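Local coordinates for protein glutamate receptor 1 (Adineta vaga, PDB 4IO5) that probably works as a glutamate-gated ion channel, this chain being its extracellular ligand-binding domain, here with alanine bound between the two lobes, at residues S103-R108 against M179-A184; D85-S90 against D203-G208; L10-I15 against I81-I86; Q163-S168 against D175-D180. One frame throughout, in Å; residues are numbered along the deposited sequence. Where two conformers were deposited one is given.

In the fold
All four contacts are buried, and they divide the two-lobed domain between them. Contact 3 lies in the parallel sheet of one lobe and is mostly aliphatic, ending where waters bridge the strand ends beside D85. Contact 4 lies across the centre of the chain from it, where a helix packs on a strand through sulfur and methyl groups. Contacts 1 and 2 sit between, and are the more polar pair: they use neighbouring strands of one mixed sheet, 103-112 and 200-211. Contacts 1 and 4 both use M179 and D180, just as contacts 2 and 3 both use D85 and I86. D85 and D180, from these shared pairs, both bond the amino group of the alanine.

Contact 1. Residues S103-R108 against M179-A184; sequences SDNSMR and MDIGTA. With ALA (alanine), chain C.
N105 and D180 meet through their polar ends: ND2 of N105 gives a nearly straight hydrogen bond (164°) to OD1 of D180, 3.0 Å away. CG of N105 is anti to the backbone N (chi1 -177°), which carries the amide to the carboxylate. The two planes stand at right angles: OD1 of D180 lies close to the amide plane of N105, while ND2 comes onto it from above the carboxylate plane. The same ND2 also bonds to OG of S205 on strand 200-211. OD1 of N105 accepts a hydrogen bond from a water at 2.6 Å, and that water accepts from the backbone N of G182 in helix 181-190. The backbones pair as antiparallel strands. R108 N reaches M179 O at 2.8 Å, and M179 N returns to R108 O at 2.9 Å. One step on, I181 N meets S106 O at 2.8 Å, tying the helix start to the strand. I181 packs against the strand, its CD1 3.9 Å from CD of R108. The polar tips of S106 and R108 are engaged elsewhere, with D201 and the carbonyl of G199. OD2 of D180 accepts from N of the bound alanine at 2.7 Å. The labour is thus divided: one carboxylate oxygen is gripped by the receptor, which probably fixes its rotation, and the other is presented to the ligand, whose positive amino group would favour an ionised acid.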
loop_
_atom_site.group_PDB
_atom_site.type_symbol
_atom_site.label_atom_id
_atom_site.label_comp_id
_atom_site.label_asym_id
_atom_site.label_seq_id
_atom_site.Cartn_x
_atom_site.Cartn_y
_atom_site.Cartn_z
ATOM N N SER A 103 0.016 5.290 -3.777
ATOM C CA SER A 103 -0.693 4.386 -4.682
ATOM C C SER A 103 -0.155 2.995 -4.511
ATOM O O SER A 103 1.022 2.818 -4.202
ATOM C CB SER A 103 -0.448 4.769 -6.151
ATOM O OG SER A 103 -1.158 3.917 -7.054
ATOM N N ASP A 104 -1.022 2.008 -4.697
ATOM C CA ASP A 104 -0.558 0.657 -4.863
ATOM C C ASP A 104 0.044 0.530 -6.259
ATOM O O ASP A 104 -0.062 1.435 -7.086
ATOM C CB ASP A 104 -1.686 -0.370 -4.643
ATOM C CG ASP A 104 -2.866 -0.189 -5.590
ATOM O OD1 ASP A 104 -2.749 0.530 -6.600
ATOM O OD2 ASP A 104 -3.929 -0.790 -5.316
ATOM N N ASN A 105 0.698 -0.584 -6.512
ATOM C CA ASN A 105 1.318 -0.801 -7.814
ATOM C C ASN A 105 1.565 -2.268 -8.017
ATOM O O ASN A 105 1.644 -3.035 -7.052
ATOM C CB ASN A 105 2.663 -0.045 -7.894
ATOM C CG ASN A 105 3.334 -0.159 -9.268
ATOM O OD1 ASN A 105 2.709 0.119 -10.306
ATOM N ND2 ASN A 105 4.614 -0.584 -9.279
ATOM N N SER A 106 1.707 -2.633 -9.279
ATOM C CA SER A 106 2.202 -3.943 -9.674
ATOM C C SER A 106 2.677 -3.809 -11.108
ATOM O O SER A 106 2.458 -2.775 -11.733
ATOM C CB SER A 106 1.084 -4.985 -9.603
ATOM O OG SER A 106 -0.024 -4.569 -10.394
ATOM N N MET A 107 3.304 -4.851 -11.642
ATOM C CA MET A 107 3.824 -4.787 -13.002
ATOM C C MET A 107 3.117 -5.768 -13.880
ATOM O O MET A 107 2.560 -6.749 -13.404
ATOM C CB MET A 107 5.324 -5.056 -13.047
ATOM C CG MET A 107 6.147 -3.993 -12.338
ATOM S SD MET A 107 7.923 -4.086 -12.694
ATOM C CE MET A 107 8.448 -5.096 -11.319
ATOM N N ARG A 108 3.107 -5.449 -15.164
ATOM C CA ARG A 108 2.653 -6.378 -16.196
ATOM C C ARG A 108 3.674 -6.501 -17.312
ATOM O O ARG A 108 4.622 -5.729 -17.421
ATOM C CB ARG A 108 1.284 -5.954 -16.721
ATOM C CG ARG A 108 0.285 -5.917 -15.561
ATOM C CD ARG A 108 -1.123 -6.064 -15.978
ATOM N NE ARG A 108 -1.373 -7.299 -16.703
ATOM C CZ ARG A 108 -2.421 -7.462 -17.496
ATOM N NH1 ARG A 108 -3.278 -6.458 -17.638
ATOM N NH2 ARG A 108 -2.611 -8.611 -18.144
ATOM N N MET A 179 6.341 -3.439 -17.167
ATOM C CA MET A 179 5.903 -2.074 -16.983
ATOM C C MET A 179 4.902 -2.009 -15.842
ATOM O O MET A 179 4.039 -2.880 -15.714
ATOM C CB MET A 179 5.258 -1.531 -18.247
ATOM C CG MET A 179 5.059 -0.062 -18.268
ATOM S SD MET A 179 4.613 0.528 -19.947
ATOM C CE MET A 179 4.386 2.227 -19.531
ATOM N N ASP A 180 5.010 -0.963 -15.022
ATOM C CA ASP A 180 4.004 -0.702 -13.997
ATOM C C ASP A 180 2.624 -0.634 -14.624
ATOM O O ASP A 180 2.451 -0.081 -15.702
ATOM C CB ASP A 180 4.233 0.641 -13.290
ATOM C CG ASP A 180 5.491 0.702 -12.460
ATOM O OD1 ASP A 180 6.000 -0.345 -11.949
ATOM O OD2 ASP A 180 5.973 1.858 -12.295
ATOM N N ILE A 181 1.635 -1.152 -13.913
ATOM C CA ILE A 181 0.308 -1.338 -14.473
ATOM C C ILE A 181 -0.435 -0.037 -14.802
ATOM O O ILE A 181 -1.164 0.022 -15.821
ATOM C CB ILE A 181 -0.539 -2.191 -13.504
ATOM C CG1 ILE A 181 -1.858 -2.602 -14.146
ATOM C CG2 ILE A 181 -0.741 -1.458 -12.188
ATOM C CD1 ILE A 181 -2.632 -3.609 -13.297
ATOM N N GLY A 182 -0.291 0.991 -13.967
ATOM C CA GLY A 182 -1.049 2.223 -14.187
ATOM C C GLY A 182 -0.622 2.882 -15.484
ATOM O O GLY A 182 -1.442 3.180 -16.365
ATOM N N THR A 183 0.672 3.119 -15.621
ATOM C CA THR A 183 1.187 3.683 -16.866
ATOM C C THR A 183 1.109 2.697 -18.048
ATOM O O THR A 183 0.886 3.108 -19.172
ATOM C CB THR A 183 2.619 4.185 -16.708
ATOM O OG1 THR A 183 3.431 3.174 -16.081
ATOM C CG2 THR A 183 2.637 5.466 -15.863
ATOM N N ALA A 184 1.266 1.396 -17.797
ATOM C CA ALA A 184 1.140 0.437 -18.911
ATOM C C ALA A 184 -0.271 0.458 -19.498
ATOM O O ALA A 184 -0.453 0.424 -20.727
ATOM C CB ALA A 184 1.497 -0.955 -18.454
HETATM N N ALA C . 8.116 2.591 -10.784
HETATM C CA ALA C . 9.369 2.148 -11.403
HETATM C C ALA C . 10.539 2.392 -10.492
HETATM O O ALA C . 10.387 3.129 -9.485
HETATM C CB ALA C . 9.571 2.858 -12.729
HETATM O OXT ALA C . 11.647 1.884 -10.718
HETATM O O HOH W 1 0.761 1.633 -11.236
#

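Contact 2. Residues D85-S90 against D203-G208; sequences DITVTS and DKSTFG. With ALA (alanine), chain C.
D85-V88 and S205-G208 run 106° apart and touch at a single bridge, T87 with F207, flanked by two hydrogen bonds: V88 N to T206 O at 3.0 Å and G208 N to I86 O at 3.2 Å. The aromatic side chain of F207 is the hub of the packing. CB of D85 lies over one face of its ring, 4.0 Å from the centroid, in a CH-pi contact, whereas OG1 of T87 comes at the ring edge, 3.6 Å from CE1 of F207. The methyl CG2 of T87 turns the other way and rests 3.8 Å from OG of S205, and V88 lays its CG2 against the hydroxyl of T206. That hydroxyl bonds to R229 of the second subunit. With chi1 at -56°, OG1 of T87 stands beside its own backbone N, and both atoms grip the bound alanine: T87 N donates to the ligand O at 2.8 Å in an almost straight bond, and OG1 of T87 accepts from the ligand N at 2.8 Å. The carbonyl O of D85 accepts from that same N, also at 2.8 Å. Around this centre, I86 packs on Y67 and L70 of helix 67-75, T87 on A140 of helix 140-148, and F207 on N105 of the adjacent strand 103-112, while T89 caps the helix 90-93 that follows.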
loop_
_atom_site.group_PDB
_atom_site.type_symbol
_atom_site.label_atom_id
_atom_site.label_comp_id
_atom_site.label_asym_id
_atom_site.label_seq_id
_atom_site.Cartn_x
_atom_site.Cartn_y
_atom_site.Cartn_z
ATOM N N ASP A 85 6.004 8.209 -9.968
ATOM C CA ASP A 85 5.691 6.778 -9.983
ATOM C C ASP A 85 6.932 6.019 -9.559
ATOM O O ASP A 85 7.530 5.280 -10.354
ATOM C CB ASP A 85 5.173 6.307 -11.366
ATOM C CG ASP A 85 6.033 6.761 -12.539
ATOM O OD1 ASP A 85 6.815 7.733 -12.399
ATOM O OD2 ASP A 85 5.851 6.182 -13.643
ATOM N N ILE A 86 7.315 6.233 -8.296
ATOM C CA ILE A 86 8.574 5.737 -7.766
ATOM C C ILE A 86 8.285 4.564 -6.803
ATOM O O ILE A 86 7.665 4.736 -5.736
ATOM C CB ILE A 86 9.377 6.854 -7.079
ATOM C CG1 ILE A 86 9.576 8.035 -8.019
ATOM C CG2 ILE A 86 10.663 6.341 -6.575
ATOM C CD1 ILE A 86 9.937 9.301 -7.272
ATOM N N THR A 87 8.724 3.372 -7.215
ATOM C CA THR A 87 8.485 2.169 -6.434
ATOM C C THR A 87 9.318 2.144 -5.157
ATOM O O THR A 87 10.509 2.393 -5.166
ATOM C CB THR A 87 8.735 0.922 -7.277
ATOM O OG1 THR A 87 7.919 0.984 -8.457
ATOM C CG2 THR A 87 8.387 -0.330 -6.513
ATOM N N VAL A 88 8.671 1.758 -4.054
ATOM C CA VAL A 88 9.356 1.608 -2.782
ATOM C C VAL A 88 10.030 0.245 -2.799
ATOM O O VAL A 88 9.359 -0.788 -2.907
ATOM C CB VAL A 88 8.361 1.728 -1.601
ATOM C CG1 VAL A 88 9.113 1.588 -0.259
ATOM C CG2 VAL A 88 7.605 3.031 -1.659
ATOM N N THR A 89 11.351 0.209 -2.685
ATOM C CA THR A 89 12.072 -1.052 -2.685
ATOM C C THR A 89 13.023 -1.124 -1.492
ATOM O O THR A 89 13.426 -0.108 -0.950
ATOM C CB THR A 89 12.902 -1.235 -3.978
ATOM O OG1 THR A 89 14.041 -0.370 -3.934
ATOM C CG2 THR A 89 12.032 -0.932 -5.245
ATOM N N SER A 90 13.387 -2.331 -1.099
ATOM C CA SER A 90 14.294 -2.529 0.032
ATOM C C SER A 90 15.655 -1.883 -0.218
ATOM O O SER A 90 16.220 -1.229 0.652
ATOM C CB SER A 90 14.452 -4.025 0.286
ATOM O OG SER A 90 15.133 -4.275 1.502
ATOM N N ASP A 203 4.889 -8.568 -8.718
ATOM C CA ASP A 203 5.643 -7.608 -7.913
ATOM C C ASP A 203 4.747 -6.532 -7.344
ATOM O O ASP A 203 4.987 -5.326 -7.509
ATOM C CB ASP A 203 6.793 -7.018 -8.754
ATOM C CG ASP A 203 7.903 -6.439 -7.909
ATOM O OD1 ASP A 203 8.225 -7.029 -6.861
ATOM O OD2 ASP A 203 8.457 -5.375 -8.292
ATOM N N LYS A 204 3.688 -6.975 -6.662
ATOM C CA LYS A 204 2.836 -6.063 -5.900
ATOM C C LYS A 204 3.734 -5.190 -5.031
ATOM O O LYS A 204 4.621 -5.676 -4.337
ATOM C CB LYS A 204 1.854 -6.835 -5.024
ATOM C CG LYS A 204 0.976 -7.835 -5.762
ATOM C CD LYS A 204 0.124 -7.185 -6.837
ATOM C CE LYS A 204 -1.016 -8.103 -7.289
ATOM N NZ LYS A 204 -0.698 -9.557 -7.130
ATOM N N SER A 205 3.504 -3.886 -5.105
ATOM C CA SER A 205 4.365 -2.913 -4.485
ATOM C C SER A 205 3.578 -1.623 -4.242
ATOM O O SER A 205 2.341 -1.601 -4.337
ATOM C CB SER A 205 5.568 -2.645 -5.378
ATOM O OG SER A 205 5.167 -2.364 -6.706
ATOM N N THR A 206 4.308 -0.557 -3.902
ATOM C CA THR A 206 3.681 0.734 -3.662
ATOM C C THR A 206 4.545 1.828 -4.246
ATOM O O THR A 206 5.727 1.604 -4.473
ATOM C CB THR A 206 3.533 1.033 -2.152
ATOM O OG1 THR A 206 4.812 0.939 -1.510
ATOM C CG2 THR A 206 2.570 0.038 -1.482
ATOM N N PHE A 207 3.931 2.967 -4.523
ATOM C CA PHE A 207 4.656 4.210 -4.846
ATOM C C PHE A 207 4.672 5.085 -3.602
ATOM O O PHE A 207 3.647 5.219 -2.920
ATOM C CB PHE A 207 3.994 5.010 -5.938
ATOM C CG PHE A 207 3.982 4.357 -7.279
ATOM C CD1 PHE A 207 4.965 3.454 -7.661
ATOM C CD2 PHE A 207 3.014 4.686 -8.186
ATOM C CE1 PHE A 207 4.928 2.874 -8.935
ATOM C CE2 PHE A 207 2.978 4.109 -9.452
ATOM C CZ PHE A 207 3.928 3.202 -9.817
ATOM N N GLY A 208 5.808 5.708 -3.336
ATOM C CA GLY A 208 5.957 6.602 -2.212
ATOM C C GLY A 208 6.737 7.841 -2.619
ATOM O O GLY A 208 7.508 7.818 -3.584
HETATM N N ALA C . 8.116 2.591 -10.784
HETATM C CA ALA C . 9.369 2.148 -11.403
HETATM C C ALA C . 10.539 2.392 -10.492
HETATM O O ALA C . 10.387 3.129 -9.485
HETATM C CB ALA C . 9.571 2.858 -12.729
HETATM O OXT ALA C . 11.647 1.884 -10.718
#

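Contact 3. Residues L10-I15 against I81-I86; sequences LRIGVI and IAIGDI. With ALA (alanine), chain C.
I81 lies alongside I12, the two pointing the same way, with CG1 of I81 3.9 Å from CG1 of I12. The chi1 of I81, 63°, sets CG1 between its backbone N and carbonyl carbon, and CD1 extends from there to CD1 of L10, also at 3.9 Å. The second branch of I12 is used too, as its CG2 crosses to CD1 of I83 at 3.9 Å. With an alanine in place of I12 both branches would be gone, which would probably open a gap between I81 and I83 and let their ends turn more freely. Under this layer the backbones pair in parallel: I81 N to R11 O at 3.3 Å, G13 N to I81 O at 2.9 Å and I83 N to G13 O at 3.0 Å. Beyond G13 the chains part, and water takes over: one molecule links I15 N with I83 O, another I15 O with OD1 of D85. D85, itself the centre of an inverse gamma turn, is also held by Y67, S17 and R162. Strand order 55-60, 9-14, 81-82, with helices 40-52 and 67-75 in the connections, is the beta-alpha-beta arrangement of a lobe of the periplasmic-binding-protein fold, whose strand ends lead to the ligand cleft.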
loop_
_atom_site.group_PDB
_atom_site.type_symbol
_atom_site.label_atom_id
_atom_site.label_comp_id
_atom_site.label_asym_id
_atom_site.label_seq_id
_atom_site.Cartn_x
_atom_site.Cartn_y
_atom_site.Cartn_z
ATOM N N LEU A 10 10.698 23.713 -0.680
ATOM C CA LEU A 10 11.079 22.363 -1.049
ATOM C C LEU A 10 11.444 22.282 -2.505
ATOM O O LEU A 10 10.649 22.657 -3.365
ATOM C CB LEU A 10 9.912 21.386 -0.844
ATOM C CG LEU A 10 9.528 21.039 0.569
ATOM C CD1 LEU A 10 8.371 20.054 0.498
ATOM C CD2 LEU A 10 10.698 20.479 1.339
ATOM N N ARG A 11 12.646 21.792 -2.771
ATOM C CA ARG A 11 13.066 21.408 -4.111
ATOM C C ARG A 11 12.484 20.027 -4.375
ATOM O O ARG A 11 12.864 19.061 -3.722
ATOM C CB ARG A 11 14.589 21.370 -4.228
ATOM C CG ARG A 11 15.275 22.733 -4.003
ATOM C CD ARG A 11 16.786 22.577 -3.815
ATOM N NE ARG A 11 17.080 21.700 -2.680
ATOM C CZ ARG A 11 18.166 20.938 -2.573
ATOM N NH1 ARG A 11 19.114 20.986 -3.500
ATOM N NH2 ARG A 11 18.323 20.175 -1.511
ATOM N N ILE A 12 11.557 19.972 -5.313
ATOM C CA ILE A 12 10.807 18.745 -5.595
ATOM C C ILE A 12 11.230 18.178 -6.932
ATOM O O ILE A 12 10.959 18.760 -7.987
ATOM C CB ILE A 12 9.299 19.020 -5.643
ATOM C CG1 ILE A 12 8.868 19.667 -4.341
ATOM C CG2 ILE A 12 8.538 17.699 -5.954
ATOM C CD1 ILE A 12 7.406 20.060 -4.239
ATOM N N GLY A 13 11.908 17.041 -6.889
ATOM C CA GLY A 13 12.321 16.362 -8.103
ATOM C C GLY A 13 11.150 15.573 -8.704
ATOM O O GLY A 13 10.406 14.918 -7.990
ATOM N N VAL A 14 10.960 15.710 -10.008
ATOM C CA VAL A 14 9.923 14.981 -10.734
ATOM C C VAL A 14 10.604 14.371 -11.944
ATOM O O VAL A 14 11.717 14.784 -12.322
ATOM C CB VAL A 14 8.712 15.868 -11.136
ATOM C CG1 VAL A 14 8.039 16.435 -9.879
ATOM C CG2 VAL A 14 9.144 16.992 -12.080
ATOM N N ILE A 15 9.980 13.340 -12.509
ATOM C CA ILE A 15 10.581 12.549 -13.601
ATOM C C ILE A 15 9.514 12.252 -14.654
ATOM O O ILE A 15 8.382 11.901 -14.334
ATOM C CB ILE A 15 11.235 11.276 -13.044
ATOM C CG1 ILE A 15 11.927 10.450 -14.137
ATOM C CG2 ILE A 15 10.215 10.394 -12.350
ATOM C CD1 ILE A 15 12.865 9.397 -13.562
ATOM N N ILE A 81 12.633 16.475 -1.755
ATOM C CA ILE A 81 11.769 15.312 -1.906
ATOM C C ILE A 81 11.694 14.988 -3.413
ATOM O O ILE A 81 12.041 15.820 -4.267
ATOM C CB ILE A 81 10.350 15.506 -1.314
ATOM C CG1 ILE A 81 9.595 16.614 -2.045
ATOM C CG2 ILE A 81 10.405 15.729 0.185
ATOM C CD1 ILE A 81 8.155 16.809 -1.631
ATOM N N ALA A 82 11.279 13.770 -3.749
ATOM C CA ALA A 82 10.970 13.436 -5.129
ATOM C C ALA A 82 9.603 12.760 -5.206
ATOM O O ALA A 82 9.290 11.847 -4.438
ATOM C CB ALA A 82 12.068 12.556 -5.745
ATOM N N ILE A 83 8.776 13.240 -6.122
ATOM C CA ILE A 83 7.421 12.746 -6.271
ATOM C C ILE A 83 7.229 12.179 -7.670
ATOM O O ILE A 83 7.495 12.849 -8.672
ATOM C CB ILE A 83 6.386 13.823 -6.034
ATOM C CG1 ILE A 83 6.612 14.454 -4.649
ATOM C CG2 ILE A 83 5.026 13.220 -6.084
ATOM C CD1 ILE A 83 5.712 15.623 -4.356
ATOM N N GLY A 84 6.759 10.940 -7.739
ATOM C CA GLY A 84 6.448 10.353 -9.018
ATOM C C GLY A 84 5.963 8.934 -8.861
ATOM O O GLY A 84 5.563 8.497 -7.758
ATOM N N ASP A 85 6.004 8.209 -9.968
ATOM C CA ASP A 85 5.691 6.778 -9.983
ATOM C C ASP A 85 6.932 6.019 -9.559
ATOM O O ASP A 85 7.530 5.280 -10.354
ATOM C CB ASP A 85 5.173 6.307 -11.366
ATOM C CG ASP A 85 6.033 6.761 -12.539
ATOM O OD1 ASP A 85 6.815 7.733 -12.399
ATOM O OD2 ASP A 85 5.851 6.182 -13.643
ATOM N N ILE A 86 7.315 6.233 -8.296
ATOM C CA ILE A 86 8.574 5.737 -7.766
ATOM C C ILE A 86 8.285 4.564 -6.803
ATOM O O ILE A 86 7.665 4.736 -5.736
ATOM C CB ILE A 86 9.377 6.854 -7.079
ATOM C CG1 ILE A 86 9.576 8.035 -8.019
ATOM C CG2 ILE A 86 10.663 6.341 -6.575
ATOM C CD1 ILE A 86 9.937 9.301 -7.272
HETATM N N ALA C . 8.116 2.591 -10.784
HETATM C CA ALA C . 9.369 2.148 -11.403
HETATM C C ALA C . 10.539 2.392 -10.492
HETATM O O ALA C . 10.387 3.129 -9.485
HETATM C CB ALA C . 9.571 2.858 -12.729
HETATM O OXT ALA C . 11.647 1.884 -10.718
HETATM O O HOH W 2 7.362 12.705 -11.312
HETATM O O HOH W 3 6.595 10.498 -12.716
#

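Contact 4. Residues Q163-S168 against D175-D180; sequences QEMYDS and DVSFMD. With ALA (alanine), chain C.
Helix 162-170 belongs to a beta-alpha-beta crossover: it joins strand 157-159 to strand 176-180, both parallel to strand 133-136, and packs on strand 176-180. The axis of 163-168 passes 9.3 Å from that of strand 176-180, the two directions 147° apart. M165 carries the contact. Its CG stands anti to the backbone N (chi1 -177°), which sends the chain across to S177, where SD of M165 meets OG of S177 at 3.3 Å. A bend at chi3 (61°) then swings the methyl CE of M165 to within 3.7 Å of SD of M179. M179 is extended and offers its own methyl to Y166: CE of M179 comes in at the ring edge, close to the ring plane, and lies a tight 3.2 Å from OH of Y166, the two side chains crossing at about a right angle. Were M165 shortened to an alanine, SD and CE would be lost, and S177 and M179 would probably be left without their packing partner, M179 freer to turn. M165 and M179 also touch R136, a glutamate-binding residue, while S177 bonds its hydroxyl to the carbonyl of G134. Helix and strand are therefore held largely by van der Waals packing of thioethers, a methyl and the phenol edge, with the serine's polar demand met within the sheet instead of by the helix.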
loop_
_atom_site.group_PDB
_atom_site.type_symbol
_atom_site.label_atom_id
_atom_site.label_comp_id
_atom_site.label_asym_id
_atom_site.label_seq_id
_atom_site.Cartn_x
_atom_site.Cartn_y
_atom_site.Cartn_z
ATOM N N GLN A 163 10.749 5.240 -24.138
ATOM C CA GLN A 163 10.721 5.409 -25.587
ATOM C C GLN A 163 11.501 4.288 -26.289
ATOM O O GLN A 163 11.036 3.746 -27.289
ATOM C CB GLN A 163 11.275 6.773 -25.975
ATOM C CG GLN A 163 10.970 7.137 -27.422
ATOM C CD GLN A 163 9.491 7.310 -27.653
ATOM O OE1 GLN A 163 8.835 8.094 -26.964
ATOM N NE2 GLN A 163 8.949 6.561 -28.599
ATOM N N GLU A 164 12.673 3.920 -25.749
ATOM C CA GLU A 164 13.474 2.839 -26.323
ATOM C C GLU A 164 12.734 1.518 -26.178
ATOM O O GLU A 164 12.823 0.630 -27.021
ATOM C CB GLU A 164 14.879 2.748 -25.650
ATOM C CG GLU A 164 16.046 2.646 -26.652
ATOM C CD GLU A 164 17.398 2.166 -26.070
ATOM O OE1 GLU A 164 17.583 2.136 -24.841
ATOM O OE2 GLU A 164 18.292 1.798 -26.871
ATOM N N MET A 165 11.995 1.372 -25.079
ATOM C CA MET A 165 11.189 0.175 -24.881
ATOM C C MET A 165 10.127 0.059 -25.970
ATOM O O MET A 165 10.032 -0.989 -26.624
ATOM C CB MET A 165 10.532 0.206 -23.488
ATOM C CG MET A 165 9.709 -1.016 -23.111
ATOM S SD MET A 165 9.026 -0.910 -21.409
ATOM C CE MET A 165 7.984 0.540 -21.500
ATOM N N TYR A 166 9.339 1.112 -26.161
ATOM C CA TYR A 166 8.253 1.071 -27.146
ATOM C C TYR A 166 8.828 0.816 -28.542
ATOM O O TYR A 166 8.333 -0.034 -29.280
ATOM C CB TYR A 166 7.443 2.368 -27.154
ATOM C CG TYR A 166 6.883 2.767 -25.804
ATOM C CD1 TYR A 166 6.264 1.830 -24.984
ATOM C CD2 TYR A 166 6.969 4.060 -25.368
ATOM C CE1 TYR A 166 5.766 2.181 -23.752
ATOM C CE2 TYR A 166 6.481 4.426 -24.139
ATOM C CZ TYR A 166 5.881 3.484 -23.333
ATOM O OH TYR A 166 5.395 3.890 -22.099
ATOM N N ASP A 167 9.835 1.600 -28.902
ATOM C CA ASP A 167 10.474 1.470 -30.211
ATOM C C ASP A 167 10.994 0.062 -30.472
ATOM O O ASP A 167 10.872 -0.461 -31.588
ATOM C CB ASP A 167 11.619 2.472 -30.356
ATOM C CG ASP A 167 11.155 3.911 -30.340
ATOM O OD1 ASP A 167 9.940 4.157 -30.467
ATOM O OD2 ASP A 167 12.013 4.814 -30.210
ATOM N N SER A 168 11.585 -0.573 -29.462
ATOM C CA SER A 168 12.225 -1.852 -29.683
ATOM C C SER A 168 11.194 -2.957 -29.836
ATOM O O SER A 168 11.399 -3.932 -30.576
ATOM C CB SER A 168 13.177 -2.192 -28.522
ATOM O OG SER A 168 14.145 -1.179 -28.368
ATOM N N ASP A 175 10.690 -9.093 -27.675
ATOM C CA ASP A 175 9.339 -9.597 -27.698
ATOM C C ASP A 175 8.545 -9.098 -26.506
ATOM O O ASP A 175 7.331 -9.009 -26.588
ATOM C CB ASP A 175 9.331 -11.126 -27.726
ATOM C CG ASP A 175 9.901 -11.690 -29.023
ATOM O OD1 ASP A 175 9.641 -11.113 -30.103
ATOM O OD2 ASP A 175 10.623 -12.703 -28.947
ATOM N N VAL A 176 9.213 -8.816 -25.385
ATOM C CA VAL A 176 8.517 -8.342 -24.201
ATOM C C VAL A 176 9.334 -7.332 -23.404
ATOM O O VAL A 176 10.547 -7.218 -23.556
ATOM C CB VAL A 176 8.131 -9.484 -23.225
ATOM C CG1 VAL A 176 7.191 -10.468 -23.872
ATOM C CG2 VAL A 176 9.388 -10.230 -22.728
ATOM N N SER A 177 8.629 -6.588 -22.556
ATOM C CA SER A 177 9.265 -5.880 -21.440
ATOM C C SER A 177 8.308 -5.901 -20.239
ATOM O O SER A 177 7.235 -6.526 -20.294
ATOM C CB SER A 177 9.634 -4.455 -21.825
ATOM O OG SER A 177 10.475 -3.848 -20.848
ATOM N N PHE A 178 8.711 -5.260 -19.140
ATOM C CA PHE A 178 7.870 -5.147 -17.939
ATOM C C PHE A 178 7.514 -3.682 -17.719
ATOM O O PHE A 178 8.318 -2.782 -17.969
ATOM C CB PHE A 178 8.618 -5.590 -16.663
ATOM C CG PHE A 178 9.136 -7.014 -16.677
ATOM C CD1 PHE A 178 8.559 -7.988 -17.453
ATOM C CD2 PHE A 178 10.199 -7.369 -15.854
ATOM C CE1 PHE A 178 9.045 -9.298 -17.436
ATOM C CE2 PHE A 178 10.682 -8.655 -15.826
ATOM C CZ PHE A 178 10.102 -9.631 -16.604
ATOM N N MET A 179 6.341 -3.439 -17.167
ATOM C CA MET A 179 5.903 -2.074 -16.983
ATOM C C MET A 179 4.902 -2.009 -15.842
ATOM O O MET A 179 4.039 -2.880 -15.714
ATOM C CB MET A 179 5.258 -1.531 -18.247
ATOM C CG MET A 179 5.059 -0.062 -18.268
ATOM S SD MET A 179 4.613 0.528 -19.947
ATOM C CE MET A 179 4.386 2.227 -19.531
ATOM N N ASP A 180 5.010 -0.963 -15.022
ATOM C CA ASP A 180 4.004 -0.702 -13.997
ATOM C C ASP A 180 2.624 -0.634 -14.624
ATOM O O ASP A 180 2.451 -0.081 -15.702
ATOM C CB ASP A 180 4.233 0.641 -13.290
ATOM C CG ASP A 180 5.491 0.702 -12.460
ATOM O OD1 ASP A 180 6.000 -0.345 -11.949
ATOM O OD2 ASP A 180 5.973 1.858 -12.295
HETATM N N ALA C . 8.116 2.591 -10.784
HETATM C CA ALA C . 9.369 2.148 -11.403
HETATM C C ALA C . 10.539 2.392 -10.492
HETATM O O ALA C . 10.387 3.129 -9.485
HETATM C CB ALA C . 9.571 2.858 -12.729
HETATM O OXT ALA C . 11.647 1.884 -10.718
#